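PDB 3HOL: TbpB from Actinobacillus pleuropneumoniae, which binds host transferrin as the lipoprotein component of the bacterial transferrin receptor and so probably serves iron acquisition. Local coordinates for residues M24-G29 against S233-F238; A111-V116 against G240-E245; R274-S279 against L291-D296. All blocks are in the same frame, centred on the assembly; numbering follows the deposited sequence.

Contact 1. Residues M24-G29 against S233-F238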
ATOM      1  N   MET A  24      -3.077  13.922   0.630  1.00 16.09           N
ATOM      2  CA  MET A  24      -3.762  12.749   1.145  1.00 15.27           C
ATOM      3  C   MET A  24      -3.442  11.453   0.371  1.00 13.71           C
ATOM      4  O   MET A  24      -4.079  10.429   0.599  1.00 14.39           O
ATOM      5  CB  MET A  24      -5.271  13.016   1.220  1.00 14.04           C
ATOM      6  CG  MET A  24      -5.648  14.295   2.038  1.00 18.11           C
ATOM      7  SD  MET A  24      -4.894  14.223   3.698  1.00 21.18           S
ATOM      8  CE  MET A  24      -6.118  13.308   4.583  1.00 13.97           C
ATOM      9  N   GLU A  25      -2.496  11.516  -0.559  1.00 13.62           N
ATOM     10  CA  GLU A  25      -2.091  10.337  -1.332  1.00 13.30           C
ATOM     11  C   GLU A  25      -1.254   9.402  -0.453  1.00 11.59           C
ATOM     12  O   GLU A  25      -0.394   9.868   0.284  1.00 11.61           O
ATOM     13  CB  GLU A  25      -1.303  10.750  -2.592  1.00 15.41           C
ATOM     14  CG  GLU A  25      -2.196  11.411  -3.704  1.00 21.64           C
ATOM     15  CD  GLU A  25      -3.093  10.403  -4.462  1.00 29.00           C
ATOM     16  OE1 GLU A  25      -2.876   9.173  -4.320  1.00 28.86           O
ATOM     17  OE2 GLU A  25      -4.031  10.834  -5.206  1.00 32.08           O
ATOM     18  N   PRO A  26      -1.498   8.069  -0.529  1.00 10.55           N
ATOM     19  CA  PRO A  26      -0.701   7.122   0.230  1.00  9.25           C
ATOM     20  C   PRO A  26       0.693   7.001  -0.365  1.00  8.76           C
ATOM     21  O   PRO A  26       0.871   7.172  -1.580  1.00  7.57           O
ATOM     22  CB  PRO A  26      -1.499   5.808   0.086  1.00  9.91           C
ATOM     23  CG  PRO A  26      -2.142   5.954  -1.264  1.00 10.90           C
ATOM     24  CD  PRO A  26      -2.599   7.402  -1.233  1.00  9.58           C
ATOM     25  N   ALA A  27       1.695   6.749   0.478  1.00  7.29           N
ATOM     26  CA  ALA A  27       3.047   6.460  -0.028  1.00  8.09           C
ATOM     27  C   ALA A  27       3.807   5.654   1.016  1.00  7.82           C
ATOM     28  O   ALA A  27       3.358   5.620   2.149  1.00  7.73           O
ATOM     29  CB  ALA A  27       3.786   7.764  -0.270  1.00  8.29           C
ATOM     30  N   LEU A  28       4.954   5.043   0.677  1.00  6.75           N
ATOM     31  CA  LEU A  28       5.705   4.350   1.723  1.00  8.19           C
ATOM     32  C   LEU A  28       6.060   5.344   2.815  1.00  7.35           C
ATOM     33  O   LEU A  28       6.110   4.989   4.000  1.00  8.05           O
ATOM     34  CB  LEU A  28       6.952   3.616   1.189  1.00  8.27           C
ATOM     35  CG  LEU A  28       6.655   2.413   0.278  1.00  9.49           C
ATOM     36  CD1 LEU A  28       7.969   1.711  -0.113  1.00 12.04           C
ATOM     37  CD2 LEU A  28       5.713   1.416   0.966  1.00  7.46           C
ATOM     38  N   GLY A  29       6.348   6.579   2.410  1.00  7.49           N
ATOM     39  CA  GLY A  29       6.772   7.597   3.373  1.00  7.79           C
ATOM     40  C   GLY A  29       6.838   8.982   2.753  1.00  8.63           C
ATOM     41  O   GLY A  29       6.591   9.141   1.545  1.00  8.58           O
ATOM     42  N   SER A 233      -5.189  17.358   7.434  1.00 11.21           N
ATOM     43  CA  SER A 233      -4.391  16.561   6.490  1.00 10.58           C
ATOM     44  C   SER A 233      -3.577  15.479   7.201  1.00 10.57           C
ATOM     45  O   SER A 233      -2.391  15.250   6.903  1.00  9.50           O
ATOM     46  CB  SER A 233      -3.476  17.463   5.645  1.00 10.18           C
ATOM     47  OG  SER A 233      -2.556  18.177   6.490  1.00 12.42           O
ATOM     48  N   LEU A 234      -4.206  14.811   8.157  1.00  9.88           N
ATOM     49  CA  LEU A 234      -3.551  13.669   8.789  1.00  9.40           C
ATOM     50  C   LEU A 234      -3.719  12.470   7.867  1.00  8.78           C
ATOM     51  O   LEU A 234      -4.845  12.127   7.485  1.00  8.78           O
ATOM     52  CB  LEU A 234      -4.178  13.362  10.160  1.00  9.33           C
ATOM     53  CG  LEU A 234      -3.391  12.309  10.979  1.00 12.06           C
ATOM     54  CD1 LEU A 234      -3.434  12.641  12.487  1.00 13.94           C
ATOM     55  CD2 LEU A 234      -3.936  10.933  10.745  1.00 12.96           C
ATOM     56  N   GLU A 235      -2.619  11.807   7.532  1.00  7.53           N
ATOM     57  CA  GLU A 235      -2.685  10.618   6.663  1.00  7.89           C
ATOM     58  C   GLU A 235      -1.542   9.742   7.037  1.00  8.54           C
ATOM     59  O   GLU A 235      -0.376  10.230   7.201  1.00  8.62           O
ATOM     60  CB  GLU A 235      -2.595  10.985   5.155  1.00  7.68           C
ATOM     61  CG  GLU A 235      -3.067   9.884   4.124  1.00  8.23           C
ATOM     62  CD  GLU A 235      -2.071   8.740   3.835  1.00  9.37           C
ATOM     63  OE1 GLU A 235      -0.851   8.834   4.177  1.00  8.52           O
ATOM     64  OE2 GLU A 235      -2.509   7.718   3.216  1.00  8.80           O
ATOM     65  N   GLY A 236      -1.832   8.442   7.154  1.00  7.45           N
ATOM     66  CA  GLY A 236      -0.741   7.486   7.397  1.00  8.19           C
ATOM     67  C   GLY A 236      -1.141   6.092   6.996  1.00  8.03           C
ATOM     68  O   GLY A 236      -2.144   5.933   6.342  1.00  7.83           O
ATOM     69  N   GLY A 237      -0.345   5.096   7.389  1.00  7.76           N
ATOM     70  CA  GLY A 237      -0.617   3.728   7.002  1.00  8.23           C
ATOM     71  C   GLY A 237      -0.270   2.739   8.096  1.00  8.30           C
ATOM     72  O   GLY A 237       0.488   3.069   9.041  1.00  7.36           O
ATOM     73  N   PHE A 238      -0.858   1.549   7.966  1.00  7.34           N
ATOM     74  CA  PHE A 238      -0.459   0.398   8.734  1.00  8.01           C
ATOM     75  C   PHE A 238       0.545  -0.371   7.949  1.00  7.54           C
ATOM     76  O   PHE A 238       0.383  -0.565   6.761  1.00  7.92           O
ATOM     77  CB  PHE A 238      -1.681  -0.473   9.032  1.00  8.21           C
ATOM     78  CG  PHE A 238      -2.687   0.221   9.913  1.00  9.01           C
ATOM     79  CD1 PHE A 238      -2.422   0.375  11.292  1.00  7.75           C
ATOM     80  CD2 PHE A 238      -3.864   0.738   9.372  1.00  8.52           C
ATOM     81  CE1 PHE A 238      -3.337   1.001  12.129  1.00  7.50           C
ATOM     82  CE2 PHE A 238      -4.792   1.402  10.204  1.00  7.47           C
ATOM     83  CZ  PHE A 238      -4.512   1.514  11.607  1.00  6.41           C
TER
HETATM   84  O   HOH W   1      -4.740   7.956   1.799  1.00 11.98           O

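Contact 2. Residues A111-V116 against G240-E245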
ATOM      1  N   ALA A 111       0.208  -3.094   5.176  1.00  9.34           N
ATOM      2  CA  ALA A 111      -0.552  -4.263   5.691  1.00  8.90           C
ATOM      3  C   ALA A 111      -1.512  -4.856   4.676  1.00  9.00           C
ATOM      4  O   ALA A 111      -2.250  -4.124   4.031  1.00  9.54           O
ATOM      5  CB  ALA A 111      -1.339  -3.864   6.985  1.00  8.55           C
ATOM      6  N   LYS A 112      -1.538  -6.176   4.541  1.00  8.95           N
ATOM      7  CA  LYS A 112      -2.541  -6.810   3.652  1.00  9.26           C
ATOM      8  C   LYS A 112      -3.630  -7.523   4.449  1.00  8.91           C
ATOM      9  O   LYS A 112      -4.637  -7.961   3.885  1.00 10.23           O
ATOM     10  CB  LYS A 112      -1.868  -7.801   2.688  1.00  7.66           C
ATOM     11  CG  LYS A 112      -1.096  -7.057   1.535  1.00  8.69           C
ATOM     12  CD  LYS A 112      -0.722  -8.010   0.411  1.00 10.07           C
ATOM     13  CE  LYS A 112       0.018  -7.253  -0.719  1.00 12.55           C
ATOM     14  NZ  LYS A 112       1.492  -7.195  -0.469  1.00 12.47           N
ATOM     15  N   GLU A 113      -3.398  -7.648   5.750  1.00  9.75           N
ATOM     16  CA  GLU A 113      -4.417  -8.112   6.685  1.00 10.41           C
ATOM     17  C   GLU A 113      -4.495  -7.127   7.842  1.00 11.82           C
ATOM     18  O   GLU A 113      -3.478  -6.522   8.229  1.00 11.50           O
ATOM     19  CB  GLU A 113      -4.086  -9.513   7.211  1.00 11.51           C
ATOM     20  CG  GLU A 113      -3.879 -10.556   6.122  1.00 14.04           C
ATOM     21  CD  GLU A 113      -3.773 -12.016   6.657  1.00 24.73           C
ATOM     22  OE1 GLU A 113      -3.832 -12.266   7.886  1.00 25.74           O
ATOM     23  OE2 GLU A 113      -3.646 -12.924   5.829  1.00 28.43           O
ATOM     24  N   LEU A 114      -5.712  -6.948   8.370  1.00 10.64           N
ATOM     25  CA  LEU A 114      -5.958  -6.150   9.558  1.00 10.64           C
ATOM     26  C   LEU A 114      -6.577  -7.012  10.682  1.00 10.81           C
ATOM     27  O   LEU A 114      -7.283  -7.994  10.376  1.00  9.66           O
ATOM     28  CB  LEU A 114      -6.972  -5.030   9.204  1.00 11.15           C
ATOM     29  CG  LEU A 114      -6.576  -4.016   8.113  1.00 10.92           C
ATOM     30  CD1 LEU A 114      -7.689  -2.967   8.029  1.00 10.18           C
ATOM     31  CD2 LEU A 114      -5.278  -3.319   8.472  1.00 11.20           C
ATOM     32  N   PRO A 115      -6.348  -6.621  11.958  1.00 10.53           N
ATOM     33  CA  PRO A 115      -7.048  -7.249  13.082  1.00 11.27           C
ATOM     34  C   PRO A 115      -8.548  -7.181  12.837  1.00 12.94           C
ATOM     35  O   PRO A 115      -9.051  -6.216  12.228  1.00 12.69           O
ATOM     36  CB  PRO A 115      -6.609  -6.421  14.283  1.00 11.45           C
ATOM     37  CG  PRO A 115      -5.215  -5.888  13.876  1.00  9.95           C
ATOM     38  CD  PRO A 115      -5.325  -5.647  12.405  1.00  8.84           C
ATOM     39  N   VAL A 116      -9.245  -8.245  13.224  1.00 14.99           N
ATOM     40  CA  VAL A 116     -10.696  -8.371  12.963  1.00 17.33           C
ATOM     41  C   VAL A 116     -11.517  -7.485  13.889  1.00 17.88           C
ATOM     42  O   VAL A 116     -12.377  -6.735  13.448  1.00 17.87           O
ATOM     43  CB  VAL A 116     -11.216  -9.848  13.123  1.00 18.22           C
ATOM     44  CG1 VAL A 116     -12.657  -9.934  12.643  1.00 18.17           C
ATOM     45  CG2 VAL A 116     -10.386 -10.776  12.285  1.00 19.86           C
ATOM     46  N   GLY A 240       3.737  -3.710   8.193  1.00  8.45           N
ATOM     47  CA  GLY A 240       3.744  -5.076   8.727  1.00  8.79           C
ATOM     48  C   GLY A 240       2.609  -5.837   8.075  1.00  9.82           C
ATOM     49  O   GLY A 240       1.524  -5.268   7.853  1.00 10.26           O
ATOM     50  N   PRO A 241       2.816  -7.139   7.784  1.00  9.53           N
ATOM     51  CA  PRO A 241       1.786  -7.868   7.041  1.00  9.76           C
ATOM     52  C   PRO A 241       0.409  -7.859   7.700  1.00  9.18           C
ATOM     53  O   PRO A 241      -0.568  -7.959   6.996  1.00  9.03           O
ATOM     54  CB  PRO A 241       2.307  -9.323   7.024  1.00 10.34           C
ATOM     55  CG  PRO A 241       3.812  -9.186   7.208  1.00 12.02           C
ATOM     56  CD  PRO A 241       4.066  -7.921   7.968  1.00  9.26           C
ATOM     57  N   LYS A 242       0.373  -7.758   9.028  1.00  8.80           N
ATOM     58  CA  LYS A 242      -0.858  -7.737   9.805  1.00  9.15           C
ATOM     59  C   LYS A 242      -1.069  -6.421  10.583  1.00  8.09           C
ATOM     60  O   LYS A 242      -1.688  -6.424  11.666  1.00  8.08           O
ATOM     61  CB  LYS A 242      -0.900  -8.934  10.759  1.00  9.58           C
ATOM     62  CG  LYS A 242      -0.837 -10.274  10.061  1.00 13.82           C
ATOM     63  CD  LYS A 242      -0.591 -11.321  11.119  1.00 18.20           C
ATOM     64  CE  LYS A 242      -0.281 -12.663  10.485  1.00 24.93           C
ATOM     65  NZ  LYS A 242      -1.516 -13.357  10.230  1.00 27.41           N
ATOM     66  N   ALA A 243      -0.555  -5.302  10.050  1.00  7.76           N
ATOM     67  CA  ALA A 243      -0.731  -3.982  10.708  1.00  7.26           C
ATOM     68  C   ALA A 243      -0.128  -3.951  12.145  1.00  8.41           C
ATOM     69  O   ALA A 243      -0.661  -3.314  13.054  1.00  7.85           O
ATOM     70  CB  ALA A 243      -2.226  -3.553  10.697  1.00  7.37           C
ATOM     71  N   GLU A 244       0.999  -4.642  12.315  1.00  7.30           N
ATOM     72  CA  GLU A 244       1.743  -4.601  13.559  1.00  8.21           C
ATOM     73  C   GLU A 244       2.114  -3.163  13.982  1.00  7.28           C
ATOM     74  O   GLU A 244       2.181  -2.891  15.146  1.00  6.39           O
ATOM     75  CB  GLU A 244       3.033  -5.421  13.425  1.00  9.04           C
ATOM     76  CG  GLU A 244       2.792  -6.961  13.315  1.00 10.72           C
ATOM     77  CD  GLU A 244       2.671  -7.500  11.904  1.00 13.49           C
ATOM     78  OE1 GLU A 244       2.252  -6.815  10.940  1.00 10.17           O
ATOM     79  OE2 GLU A 244       2.958  -8.686  11.746  1.00 11.52           O
ATOM     80  N   GLU A 245       2.333  -2.265  13.020  1.00  6.89           N
ATOM     81  CA  GLU A 245       2.885  -0.939  13.304  1.00  7.14           C
ATOM     82  C   GLU A 245       2.163   0.087  12.419  1.00  7.15           C
ATOM     83  O   GLU A 245       1.405  -0.298  11.483  1.00  7.55           O
ATOM     84  CB  GLU A 245       4.411  -0.931  13.025  1.00  7.13           C
ATOM     85  CG  GLU A 245       5.179  -1.849  14.049  1.00  8.70           C
ATOM     86  CD  GLU A 245       6.615  -2.038  13.699  1.00  9.29           C
ATOM     87  OE1 GLU A 245       7.159  -1.288  12.860  1.00  7.77           O
ATOM     88  OE2 GLU A 245       7.207  -2.963  14.245  1.00  8.66           O
TER

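Contact 3. Residues R274-S279 against L291-D296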
ATOM      1  N   ARG A 274      -8.100 -10.687   5.765  1.00 12.90           N
ATOM      2  CA  ARG A 274      -7.421 -10.110   4.597  1.00 13.65           C
ATOM      3  C   ARG A 274      -8.181  -8.883   4.076  1.00 13.60           C
ATOM      4  O   ARG A 274      -9.432  -8.883   4.013  1.00 13.85           O
ATOM      5  CB  ARG A 274      -7.351 -11.141   3.490  1.00 14.27           C
ATOM      6  CG  ARG A 274      -6.354 -10.874   2.371  1.00 17.32           C
ATOM      7  CD  ARG A 274      -5.229 -11.888   2.448  1.00 20.36           C
ATOM      8  NE  ARG A 274      -4.226 -11.481   1.467  1.00 25.64           N
ATOM      9  CZ  ARG A 274      -2.931 -11.596   1.652  1.00 20.57           C
ATOM     10  NH1 ARG A 274      -2.492 -12.130   2.776  1.00 20.94           N
ATOM     11  NH2 ARG A 274      -2.100 -11.197   0.708  1.00 19.25           N
ATOM     12  N   ILE A 275      -7.431  -7.859   3.672  1.00 11.88           N
ATOM     13  CA  ILE A 275      -8.027  -6.707   2.977  1.00 11.25           C
ATOM     14  C   ILE A 275      -7.521  -6.583   1.545  1.00 10.79           C
ATOM     15  O   ILE A 275      -8.209  -6.009   0.693  1.00 10.36           O
ATOM     16  CB  ILE A 275      -7.771  -5.373   3.684  1.00 11.41           C
ATOM     17  CG1 ILE A 275      -6.266  -5.171   4.021  1.00 10.40           C
ATOM     18  CG2 ILE A 275      -8.649  -5.275   4.925  1.00 12.28           C
ATOM     19  CD1 ILE A 275      -5.891  -3.640   4.327  1.00  8.22           C
ATOM     20  N   ILE A 276      -6.304  -7.089   1.290  1.00 10.06           N
ATOM     21  CA  ILE A 276      -5.671  -6.859   0.011  1.00  9.30           C
ATOM     22  C   ILE A 276      -4.937  -8.080  -0.493  1.00 10.94           C
ATOM     23  O   ILE A 276      -4.284  -8.779   0.300  1.00  9.28           O
ATOM     24  CB  ILE A 276      -4.644  -5.720   0.150  1.00  9.11           C
ATOM     25  CG1 ILE A 276      -5.341  -4.388   0.486  1.00  9.44           C
ATOM     26  CG2 ILE A 276      -3.754  -5.602  -1.096  1.00  7.98           C
ATOM     27  CD1 ILE A 276      -4.302  -3.316   0.992  1.00  9.89           C
ATOM     28  N   ASP A 277      -5.017  -8.314  -1.815  1.00 10.64           N
ATOM     29  CA  ASP A 277      -4.047  -9.194  -2.485  1.00 12.06           C
ATOM     30  C   ASP A 277      -3.258  -8.332  -3.460  1.00 11.27           C
ATOM     31  O   ASP A 277      -3.844  -7.513  -4.153  1.00 11.41           O
ATOM     32  CB  ASP A 277      -4.749 -10.319  -3.280  1.00 11.84           C
ATOM     33  CG  ASP A 277      -5.534 -11.281  -2.384  1.00 15.08           C
ATOM     34  OD1 ASP A 277      -5.007 -11.620  -1.308  1.00 16.39           O
ATOM     35  OD2 ASP A 277      -6.692 -11.646  -2.748  1.00 16.19           O
ATOM     36  N   ALA A 278      -1.946  -8.529  -3.521  1.00 11.07           N
ATOM     37  CA  ALA A 278      -1.106  -7.884  -4.527  1.00 12.00           C
ATOM     38  C   ALA A 278       0.199  -8.660  -4.580  1.00 13.23           C
ATOM     39  O   ALA A 278       1.036  -8.555  -3.674  1.00 12.94           O
ATOM     40  CB  ALA A 278      -0.832  -6.370  -4.183  1.00 12.12           C
ATOM     41  N   SER A 279       0.338  -9.495  -5.602  1.00 13.61           N
ATOM     42  CA  SER A 279       1.532 -10.320  -5.731  1.00 14.93           C
ATOM     43  C   SER A 279       1.882 -10.507  -7.177  1.00 14.66           C
ATOM     44  O   SER A 279       1.091 -10.197  -8.070  1.00 14.15           O
ATOM     45  CB  SER A 279       1.403 -11.672  -4.999  1.00 14.81           C
ATOM     46  OG  SER A 279       0.260 -12.344  -5.431  1.00 16.85           O
ATOM     47  N   LEU A 291       3.699  -7.435  -3.798  1.00 13.61           N
ATOM     48  CA  LEU A 291       3.751  -6.071  -4.326  1.00 12.46           C
ATOM     49  C   LEU A 291       3.295  -5.098  -3.262  1.00 12.17           C
ATOM     50  O   LEU A 291       2.376  -5.403  -2.504  1.00 11.48           O
ATOM     51  CB  LEU A 291       2.798  -5.918  -5.529  1.00 12.17           C
ATOM     52  CG  LEU A 291       3.248  -6.633  -6.803  1.00 13.90           C
ATOM     53  CD1 LEU A 291       2.093  -6.640  -7.853  1.00 13.47           C
ATOM     54  CD2 LEU A 291       4.572  -6.048  -7.395  1.00 16.15           C
ATOM     55  N   ASN A 292       3.897  -3.909  -3.214  1.00 10.92           N
ATOM     56  CA  ASN A 292       3.346  -2.865  -2.349  1.00 11.57           C
ATOM     57  C   ASN A 292       1.993  -2.355  -2.864  1.00 11.10           C
ATOM     58  O   ASN A 292       1.857  -1.942  -4.032  1.00 10.78           O
ATOM     59  CB  ASN A 292       4.337  -1.706  -2.227  1.00 10.77           C
ATOM     60  CG  ASN A 292       5.583  -2.111  -1.496  1.00 13.66           C
ATOM     61  OD1 ASN A 292       5.542  -2.955  -0.580  1.00 12.85           O
ATOM     62  ND2 ASN A 292       6.698  -1.484  -1.843  1.00 11.30           N
ATOM     63  N   ASN A 293       0.987  -2.363  -2.003  1.00 10.58           N
ATOM     64  CA  ASN A 293      -0.324  -1.869  -2.439  1.00 11.22           C
ATOM     65  C   ASN A 293      -1.056  -1.239  -1.255  1.00 11.88           C
ATOM     66  O   ASN A 293      -0.939  -1.746  -0.121  1.00 11.31           O
ATOM     67  CB  ASN A 293      -1.159  -3.025  -3.004  1.00 11.08           C
ATOM     68  CG  ASN A 293      -2.431  -2.530  -3.670  1.00 12.59           C
ATOM     69  OD1 ASN A 293      -3.445  -2.419  -2.993  1.00 10.48           O
ATOM     70  ND2 ASN A 293      -2.354  -2.136  -4.946  1.00 11.23           N
ATOM     71  N   PHE A 294      -1.784  -0.138  -1.494  1.00 10.80           N
ATOM     72  CA  PHE A 294      -2.430   0.542  -0.382  1.00 10.54           C
ATOM     73  C   PHE A 294      -3.939   0.326  -0.321  1.00 10.92           C
ATOM     74  O   PHE A 294      -4.613   0.871   0.537  1.00 11.98           O
ATOM     75  CB  PHE A 294      -2.065   2.028  -0.391  1.00 10.81           C
ATOM     76  CG  PHE A 294      -0.594   2.282  -0.407  1.00 10.33           C
ATOM     77  CD1 PHE A 294       0.175   1.993   0.711  1.00  9.01           C
ATOM     78  CD2 PHE A 294       0.011   2.847  -1.537  1.00 11.59           C
ATOM     79  CE1 PHE A 294       1.558   2.260   0.719  1.00  8.50           C
ATOM     80  CE2 PHE A 294       1.379   3.118  -1.561  1.00 13.00           C
ATOM     81  CZ  PHE A 294       2.166   2.807  -0.426  1.00  9.26           C
ATOM     82  N   GLY A 295      -4.463  -0.530  -1.182  1.00 11.20           N
ATOM     83  CA  GLY A 295      -5.911  -0.774  -1.198  1.00 11.47           C
ATOM     84  C   GLY A 295      -6.607  -0.361  -2.494  1.00 11.30           C
ATOM     85  O   GLY A 295      -7.811  -0.445  -2.599  1.00 11.67           O
ATOM     86  N   ASP A 296      -5.842   0.073  -3.484  1.00 12.46           N
ATOM     87  CA  ASP A 296      -6.398   0.349  -4.816  1.00 12.35           C
ATOM     88  C   ASP A 296      -5.774  -0.672  -5.787  1.00 12.34           C
ATOM     89  O   ASP A 296      -4.584  -0.585  -6.128  1.00 11.84           O
ATOM     90  CB  ASP A 296      -6.108   1.791  -5.237  1.00 13.38           C
ATOM     91  CG  ASP A 296      -6.909   2.204  -6.480  1.00 16.07           C
ATOM     92  OD1 ASP A 296      -7.318   1.312  -7.241  1.00 12.42           O
ATOM     93  OD2 ASP A 296      -7.131   3.406  -6.693  1.00 20.04           O
TER

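Contact 1. Residues M24-G29 against S233-F238
Van der Waals contact comes mainly from Met24, whose thioether lies against the backbone at the start of the 233-238 strand segment. Its SD sits 3.7 Å from Ser233 CA, and its CE ends 3.4 Å from Leu234 O. Two bends in the chain, chi2 -54° and chi3 -86°, fold the methyl back toward the strand backbone. The same side chain also touches Thr208 on the neighbouring strand 206-213. Glu235 adds its CG, 3.7 Å from Met24 O, and its OE2, 3.5 Å from Pro26 CA.

The polar link is one water. It donates to Met24 O at 2.8 Å and to Glu235 OE2 at 2.7 Å, so it bridges two acceptors that could not bond each other directly. The other carboxylate oxygen, OE1, forms a salt bridge with Arg206, which probably fixes the carboxylate and favours its ionised form. Ser233 OG turns to Val251 N.

Pro26 also has Arg206 and Phe294 beside its ring, and Lys306 anchors its O. Between the two segments there is no strand pairing. The arrangement is that of a loop leading into the five-stranded sheet and laid across the wall of the antiparallel N-lobe beta barrel.

Contact 2. Residues A111-V116 against G240-E245
Ala243 ends a type I beta turn, Gly240 to Ala243, that links two strands of the N-lobe beta barrel and meets the segment 111-116. Its CB is the whole side chain, and it is wedged between apolar groups. Ala111 CB and Leu114 CD2 each lie 3.8 Å from it, and Pro115 CD follows at 4.1 Å.

Glu113 can be followed outward. Its CB passes 3.9 Å from Pro241 O. CG stands anti to the carbonyl carbon (chi1 -55°), and the chain then runs extended alongside Lys242, both pointing the same way. At the tip, OE1 forms a long, weak salt bridge with Lys242 NZ at 3.5 Å. Thr272 is the stronger partner of that oxygen, and it probably steadies the carboxylate.

The backbones are joined through one carbonyl. Pro241 O accepts from both Lys112 N and Glu113 N, so a single oxygen takes up two successive amides. Glu113 N lies nearly in line with the C=O bond, whereas Lys112 N stands above the carbonyl plane. Ala243 N closes the turn on Gly240 O at 3.0 Å. A side-chain bond is added: Lys242 N donates to Glu244 OE1 at 2.8 Å, on the syn side of the carboxylate but 34° out of its plane.

Contact 3. Residues R274-S279 against L291-D296
Ile276 lies across Asn293 and Gly295, with its two branches meeting different atoms. CD1 reaches Gly295 N at 3.5 Å, while CG2 lies 3.7 Å from Asn293 OD1. The contact belongs to the C-lobe handle domain. Here the loop after strand 287-290 folds back over strand 272-282, and an Asx turn shapes its far end.

The chi1 of Ile276, -65°, puts CG1 anti to the carbonyl carbon and CG2 anti to the backbone N. Both branches thus face the loop. Ala278, two residues on, points its CB to the same side and comes 3.6 Å from Asn293 CB. Leu291 closes the other end. Its CB lies 3.9 Å from Ala278 CB, and its CD1 approaches Ser279 O. Gln361 of strand 356-363 borders this row, touching Ala278, Leu291 and Asn293.

One backbone bond ties the segments. Leu291 N donates to Ala278 O at 2.9 Å, nearly straight at the hydrogen (173°). The strand's other face holds Asp277, which forms a salt bridge with Arg274 within the segment and another with Arg364.

The Asn293 amide is gripped at both ends, which fixes its rotation. A chi1 of -171° puts its CG beside the residue's own carbonyl carbon, where OD1 can meet the chain ahead. OD1 accepts from Gly295 N at 2.8 Å, the bond that defines the Asx turn. ND2 donates to Asp296 O at 3.0 Å, with that oxygen close to the amide plane.

Contacts 2 and 3 reach the same antiparallel sheet, in which strand 113-115 pairs with strand 272-282 of the handle. Contact 3 is buried, with no exposed residue among those that touch. Contact 2 is buried but open at Pro241 and Lys242. Contact 1 is only partly buried and joins a loop to barrel strand 231-239. That strand runs on into the turn of contact 2, and Phe238 packs on Ala243. Lys112 ties contact 2 to contact 3 through Leu291 O and the backbone of Ile275. Phe294 of contact 3 packs on Pro26 and Ala27. Contact 1 relies on a thioether and a water, contact 2 on a shared carbonyl with a weak ion pair, contact 3 on aliphatic packing beside one direct backbone bond.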